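Local structure of peroxiredoxin 6 (Arenicola marina, 2V2G) at residues Glu13-Thr17 against Ile18-Lys22; Gly57-Lys61 against Arg62-Leu66. The protein probably reduces hydrogen peroxide and organic hydroperoxides to water and alcohols as a thiol-specific peroxidase of the Prx6 subfamily. The protein carries 1 engineered substitution. All blocks are in the same frame, centred on the assembly; numbering follows the deposited sequence.

Interaction 1: Glu13-Thr17 against Ile18-Lys22; sequences EADST and IGKLK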
ATOM      1  N   GLU A  13      -1.099  20.646 -13.899  1.00 25.52           N
ATOM      2  CA  GLU A  13      -0.936  22.031 -13.448  1.00 27.30           C
ATOM      3  C   GLU A  13      -1.864  22.170 -12.233  1.00 27.05           C
ATOM      4  O   GLU A  13      -3.068  21.891 -12.350  1.00 28.54           O
ATOM      5  CB  GLU A  13      -1.294  23.040 -14.568  1.00 28.17           C
ATOM      6  CG  GLU A  13      -0.486  22.723 -15.791  1.00 31.97           C
ATOM      7  CD  GLU A  13      -0.564  23.723 -16.919  1.00 34.96           C
ATOM      8  OE1 GLU A  13      -0.814  24.938 -16.652  1.00 42.47           O
ATOM      9  OE2 GLU A  13      -0.323  23.290 -18.089  1.00 41.75           O
ATOM     10  N   ALA A  14      -1.325  22.575 -11.085  1.00 26.14           N
ATOM     11  CA  ALA A  14      -2.139  22.765  -9.878  1.00 26.91           C
ATOM     12  C   ALA A  14      -1.669  24.004  -9.099  1.00 27.55           C
ATOM     13  O   ALA A  14      -0.507  24.377  -9.187  1.00 28.17           O
ATOM     14  CB  ALA A  14      -2.035  21.554  -8.989  1.00 26.41           C
ATOM     15  N   ASP A  15      -2.563  24.624  -8.328  1.00 27.71           N
ATOM     16  CA  ASP A  15      -2.131  25.579  -7.312  1.00 26.46           C
ATOM     17  C   ASP A  15      -1.681  24.823  -6.028  1.00 24.60           C
ATOM     18  O   ASP A  15      -2.040  23.657  -5.732  1.00 24.91           O
ATOM     19  CB  ASP A  15      -3.242  26.528  -6.901  1.00 27.69           C
ATOM     20  CG  ASP A  15      -2.727  27.954  -6.487  1.00 31.12           C
ATOM     21  OD1 ASP A  15      -1.512  28.226  -6.173  1.00 31.68           O
ATOM     22  OD2 ASP A  15      -3.595  28.856  -6.463  1.00 40.04           O
ATOM     23  N   SER A  16      -0.856  25.526  -5.273  1.00 23.82           N
ATOM     24  CA  SER A  16      -0.214  24.962  -4.112  1.00 24.09           C
ATOM     25  C   SER A  16       0.231  26.057  -3.167  1.00 23.80           C
ATOM     26  O   SER A  16       0.195  27.239  -3.510  1.00 23.39           O
ATOM     27  CB  SER A  16       0.998  24.120  -4.538  1.00 24.06           C
ATOM     28  OG  SER A  16       2.158  24.906  -4.760  1.00 27.10           O
ATOM     29  N   THR A  17       0.707  25.630  -2.001  1.00 23.93           N
ATOM     30  CA  THR A  17       1.360  26.531  -1.037  1.00 24.21           C
ATOM     31  C   THR A  17       2.655  27.217  -1.503  1.00 23.72           C
ATOM     32  O   THR A  17       3.110  28.178  -0.863  1.00 24.76           O
ATOM     33  CB  THR A  17       1.637  25.781   0.273  1.00 22.59           C
ATOM     34  OG1 THR A  17       2.450  24.647  -0.014  1.00 25.14           O
ATOM     35  CG2 THR A  17       0.337  25.412   0.927  1.00 23.92           C
ATOM     36  N   ILE A  18       3.240  26.707  -2.588  1.00 23.20           N
ATOM     37  CA  ILE A  18       4.377  27.344  -3.240  1.00 24.97           C
ATOM     38  C   ILE A  18       3.979  27.984  -4.565  1.00 26.49           C
ATOM     39  O   ILE A  18       4.839  28.379  -5.328  1.00 27.89           O
ATOM     40  CB  ILE A  18       5.575  26.401  -3.406  1.00 24.16           C
ATOM     41  CG1 ILE A  18       5.304  25.331  -4.461  1.00 26.39           C
ATOM     42  CG2 ILE A  18       5.967  25.778  -2.044  1.00 26.34           C
ATOM     43  CD1 ILE A  18       6.455  24.432  -4.714  1.00 26.80           C
ATOM     44  N   GLY A  19       2.687  28.179  -4.792  1.00 26.41           N
ATOM     45  CA  GLY A  19       2.202  28.799  -6.018  1.00 26.15           C
ATOM     46  C   GLY A  19       1.880  27.761  -7.078  1.00 26.26           C
ATOM     47  O   GLY A  19       1.834  26.563  -6.803  1.00 25.71           O
ATOM     48  N   LYS A  20       1.615  28.210  -8.296  1.00 26.03           N
ATOM     49  CA  LYS A  20       1.266  27.277  -9.344  1.00 27.68           C
ATOM     50  C   LYS A  20       2.468  26.481  -9.752  1.00 27.13           C
ATOM     51  O   LYS A  20       3.596  26.986  -9.762  1.00 27.80           O
ATOM     52  CB  LYS A  20       0.637  27.945 -10.574  1.00 28.66           C
ATOM     53  CG  LYS A  20      -0.731  28.611 -10.287  1.00 32.11           C
ATOM     54  CD  LYS A  20      -1.482  28.890 -11.600  1.00 32.63           C
ATOM     55  CE  LYS A  20      -2.684  29.833 -11.392  1.00 33.97           C
ATOM     56  NZ  LYS A  20      -3.203  30.449 -12.686  1.00 35.58           N
ATOM     57  N   LEU A  21       2.224  25.213 -10.035  1.00 27.06           N
ATOM     58  CA  LEU A  21       3.254  24.306 -10.467  1.00 27.52           C
ATOM     59  C   LEU A  21       2.780  23.355 -11.544  1.00 27.26           C
ATOM     60  O   LEU A  21       1.588  23.074 -11.697  1.00 27.99           O
ATOM     61  CB  LEU A  21       3.818  23.543  -9.298  1.00 27.61           C
ATOM     62  CG  LEU A  21       2.976  22.590  -8.487  1.00 29.45           C
ATOM     63  CD1 LEU A  21       2.913  21.200  -9.164  1.00 33.36           C
ATOM     64  CD2 LEU A  21       3.658  22.436  -7.094  1.00 30.77           C
ATOM     65  N   LYS A  22       3.763  22.877 -12.295  1.00 25.18           N
ATOM     66  CA  LYS A  22       3.562  21.903 -13.330  1.00 24.32           C
ATOM     67  C   LYS A  22       4.360  20.658 -12.888  1.00 23.77           C
ATOM     68  O   LYS A  22       5.557  20.706 -12.569  1.00 21.02           O
ATOM     69  CB  LYS A  22       4.020  22.433 -14.674  1.00 24.44           C
ATOM     70  CG  LYS A  22       3.857  21.486 -15.850  1.00 27.73           C
ATOM     71  CD  LYS A  22       2.457  21.547 -16.467  1.00 32.60           C
ATOM     72  CE  LYS A  22       2.417  20.970 -17.896  1.00 34.52           C
ATOM     73  NZ  LYS A  22       1.042  20.477 -18.263  1.00 36.22           N
TER
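K22 lays the outer half of its chain across the side chain of E13, the two running obliquely past each other, with CD of K22 only 3.2 Å from CG of E13. With CG anti to the backbone N (chi1 180°) and a single bend at chi2, the lysine is carried over its neighbour, and its NZ closes a salt bridge to OE2 of E13 at 3.1 Å. The ammonium meets that oxygen on the anti side of the carboxylate, slightly out of its plane, and is also hydrogen-bonded to the carbonyl O of N11. E13 and K22 form an antiparallel non-hydrogen-bonded pair; the next pair, A14 and L21, is hydrogen-bonded in both directions, N of A14 to O of L21 and N of L21 to O of A14, each 3.0 Å. Their side chains lie on the face away from E13 and K22. Together these segments make a beta hairpin, strands 13-16 and 21-22, at one margin of the large mixed sheet of the thioredoxin-like domain. A type I turn from S16 to G19 reverses the chain, closed by the bond from N of G19 to O of S16. Within it the hydroxyl of S16 is used twice: OG donates to O of G19 (2.7 Å), in the carbonyl plane and on a lone pair, and accepts from N of I18 (3.0 Å). A chi1 of 83° places this oxygen between the serine's own backbone N and carbonyl carbon, facing the turn. CG1 of I18 comes within 3.2 Å of the same OG, while CD2 of L21 approaches it at 3.7 Å, so the buried hydroxyl has carbon around it as well as polar partners. At the turn, OG1 of T17 is hydrogen-bonded to the backbone N of I98, tying the hairpin to strand 98-100.

Interaction 2: Gly57-Lys61 against Arg62-Leu66; sequences GDFKK and RGVKL
Helix 57-61 runs at 137° to strand 64-66, their short axes 7.0 Å apart at closest, and the reversal between them is a Schellman motif. G63, with positive phi (69°), is the first residue to leave helical geometry. Two amides turn back into the last turn: N of V64 to O of F59, and N of G63 to O of K60 at 2.9 Å. The carbonyl of F59 also accepts from N of R62, the two donors arriving from opposite faces of its plane. This helix-to-strand connection belongs to the thioredoxin-like fold, strand 64-70 lying inside the mixed sheet. F59 packs against the strand that follows the helix. CD2 of L66 sits over the middle of one ring face, 4.0 Å from the centroid of the F59 ring in a CH-pi contact, while CG1 of V64 meets the ring edge at CD1 (3.8 Å). L157 and I160 of helix 153-168 also pack against F59. At the helix end R62, extended from CG to NE, folds back so that NH1 donates to O of D58 at 2.8 Å. The oxygen lies almost in the guanidinium plane, though the donor stands above the plane of the carbonyl; NE makes a salt bridge to D161. A leucine in place of R62 would probably leave the D58 carbonyl without this donor and the D161 carboxylate without this charged partner. The carboxylate of D58 is reached indirectly, through a water that donates to its OD1 at 2.6 Å and accepts from NH1 of R62 at 2.8 Å.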
ATOM      1  N   GLY A  57      14.191  14.539   6.715  1.00 24.04           N
ATOM      2  CA  GLY A  57      15.554  14.151   6.458  1.00 24.98           C
ATOM      3  C   GLY A  57      15.781  12.740   5.909  1.00 24.39           C
ATOM      4  O   GLY A  57      16.736  12.529   5.171  1.00 25.39           O
ATOM      5  N   ASP A  58      14.949  11.769   6.304  1.00 24.99           N
ATOM      6  CA  ASP A  58      15.062  10.415   5.767  1.00 24.93           C
ATOM      7  C   ASP A  58      14.699  10.397   4.270  1.00 23.61           C
ATOM      8  O   ASP A  58      15.308   9.695   3.488  1.00 24.54           O
ATOM      9  CB  ASP A  58      14.134   9.486   6.569  1.00 25.80           C
ATOM     10  CG  ASP A  58      14.600   9.332   8.037  1.00 33.14           C
ATOM     11  OD1 ASP A  58      15.825   9.149   8.292  1.00 40.78           O
ATOM     12  OD2 ASP A  58      13.768   9.513   8.956  1.00 43.22           O
ATOM     13  N   PHE A  59      13.718  11.181   3.888  1.00 24.33           N
ATOM     14  CA  PHE A  59      13.344  11.303   2.465  1.00 24.43           C
ATOM     15  C   PHE A  59      14.450  12.068   1.734  1.00 26.25           C
ATOM     16  O   PHE A  59      14.872  11.651   0.650  1.00 25.42           O
ATOM     17  CB  PHE A  59      11.989  11.959   2.332  1.00 26.54           C
ATOM     18  CG  PHE A  59      10.865  11.037   2.708  1.00 25.11           C
ATOM     19  CD1 PHE A  59      10.362  10.143   1.775  1.00 27.22           C
ATOM     20  CD2 PHE A  59      10.313  11.070   3.982  1.00 25.59           C
ATOM     21  CE1 PHE A  59       9.275   9.274   2.083  1.00 28.19           C
ATOM     22  CE2 PHE A  59       9.205  10.205   4.308  1.00 27.35           C
ATOM     23  CZ  PHE A  59       8.728   9.284   3.381  1.00 27.54           C
ATOM     24  N   LYS A  60      14.926  13.151   2.357  1.00 26.29           N
ATOM     25  CA  LYS A  60      15.949  13.994   1.715  1.00 25.37           C
ATOM     26  C   LYS A  60      17.199  13.163   1.450  1.00 24.99           C
ATOM     27  O   LYS A  60      17.759  13.254   0.365  1.00 24.18           O
ATOM     28  CB  LYS A  60      16.219  15.282   2.544  1.00 26.39           C
ATOM     29  CG  LYS A  60      17.004  16.393   1.843  1.00 28.09           C
ATOM     30  CD  LYS A  60      17.231  17.568   2.836  1.00 28.27           C
ATOM     31  CE  LYS A  60      18.554  18.372   2.539  1.00 32.35           C
ATOM     32  NZ  LYS A  60      18.994  19.512   3.477  1.00 37.07           N
ATOM     33  N   LYS A  61      17.637  12.359   2.421  1.00 25.10           N
ATOM     34  CA  LYS A  61      18.825  11.484   2.275  1.00 26.40           C
ATOM     35  C   LYS A  61      18.713  10.557   1.060  1.00 24.97           C
ATOM     36  O   LYS A  61      19.747  10.114   0.482  1.00 25.76           O
ATOM     37  CB  LYS A  61      19.006  10.558   3.506  1.00 28.92           C
ATOM     38  CG  LYS A  61      19.442  11.265   4.795  1.00 35.63           C
ATOM     39  CD  LYS A  61      20.932  11.532   4.904  1.00 39.15           C
ATOM     40  CE  LYS A  61      21.376  12.130   6.272  1.00 39.11           C
ATOM     41  NZ  LYS A  61      22.761  11.701   6.540  1.00 40.82           N
ATOM     42  N   ARG A  62      17.479  10.194   0.743  1.00 24.42           N
ATOM     43  CA  ARG A  62      17.222   9.268  -0.362  1.00 23.85           C
ATOM     44  C   ARG A  62      16.950   9.958  -1.675  1.00 24.70           C
ATOM     45  O   ARG A  62      16.638   9.309  -2.666  1.00 24.15           O
ATOM     46  CB  ARG A  62      16.083   8.353   0.018  1.00 23.49           C
ATOM     47  CG  ARG A  62      16.460   7.455   1.180  1.00 24.56           C
ATOM     48  CD  ARG A  62      15.179   6.800   1.682  1.00 25.13           C
ATOM     49  NE  ARG A  62      15.371   5.736   2.659  1.00 27.88           N
ATOM     50  CZ  ARG A  62      15.656   5.907   3.945  1.00 30.33           C
ATOM     51  NH1 ARG A  62      15.813   7.122   4.499  1.00 28.63           N
ATOM     52  NH2 ARG A  62      15.781   4.841   4.700  1.00 30.00           N
ATOM     53  N   GLY A  63      17.058  11.291  -1.706  1.00 22.94           N
ATOM     54  CA  GLY A  63      16.763  12.027  -2.928  1.00 24.16           C
ATOM     55  C   GLY A  63      15.308  12.017  -3.325  1.00 22.76           C
ATOM     56  O   GLY A  63      14.967  12.077  -4.516  1.00 24.57           O
ATOM     57  N   VAL A  64      14.413  11.933  -2.336  1.00 22.63           N
ATOM     58  CA  VAL A  64      12.989  11.803  -2.596  1.00 22.81           C
ATOM     59  C   VAL A  64      12.231  13.085  -2.254  1.00 23.85           C
ATOM     60  O   VAL A  64      12.321  13.607  -1.113  1.00 25.04           O
ATOM     61  CB  VAL A  64      12.344  10.606  -1.783  1.00 23.35           C
ATOM     62  CG1 VAL A  64      10.847  10.622  -1.943  1.00 26.32           C
ATOM     63  CG2 VAL A  64      13.083   9.270  -2.126  1.00 23.83           C
ATOM     64  N   LYS A  65      11.679  13.678  -3.293  1.00 23.15           N
ATOM     65  CA  LYS A  65      10.871  14.912  -3.133  1.00 23.88           C
ATOM     66  C   LYS A  65       9.495  14.567  -2.637  1.00 25.77           C
ATOM     67  O   LYS A  65       8.806  13.745  -3.246  1.00 29.20           O
ATOM     68  CB  LYS A  65      10.725  15.669  -4.457  1.00 25.89           C
ATOM     69  CG  LYS A  65      12.028  16.238  -4.931  1.00 25.47           C
ATOM     70  CD  LYS A  65      11.876  17.177  -6.146  1.00 26.06           C
ATOM     71  CE  LYS A  65      13.195  17.584  -6.762  1.00 29.50           C
ATOM     72  NZ  LYS A  65      12.943  18.544  -7.873  1.00 29.86           N
ATOM     73  N   LEU A  66       9.031  15.281  -1.628  1.00 24.73           N
ATOM     74  CA  LEU A  66       7.691  15.114  -1.120  1.00 23.17           C
ATOM     75  C   LEU A  66       6.679  16.193  -1.525  1.00 22.78           C
ATOM     76  O   LEU A  66       7.036  17.374  -1.598  1.00 23.23           O
ATOM     77  CB  LEU A  66       7.766  15.150   0.416  1.00 24.39           C
ATOM     78  CG  LEU A  66       8.467  14.018   1.145  1.00 24.79           C
ATOM     79  CD1 LEU A  66       9.038  14.509   2.537  1.00 25.78           C
ATOM     80  CD2 LEU A  66       7.511  12.848   1.251  1.00 24.10           C
TER
HETATM   81  O   HOH W   1      16.965   7.223   7.023  1.00 42.50           O

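How the interactions relate
Both contacts are local chain reversals that feed the same mixed sheet, but at different depths. Interaction 1 is a surface hairpin that includes an outermost strand, its centre about 20 Å from that of the chain; interaction 2 is partly buried, its centre about 11 Å from that of the chain, and delivers an inner strand. The first relies on strand-to-strand backbone pairing, a serine hydroxyl and a direct salt bridge between its own segments. In the second, carbonyls at a helix end are capped, an aromatic ring packs among aliphatic groups, and the charged pair within it is bridged by water. The centres of interactions 1 and 2 lie about 20 Å apart, and the two do not touch.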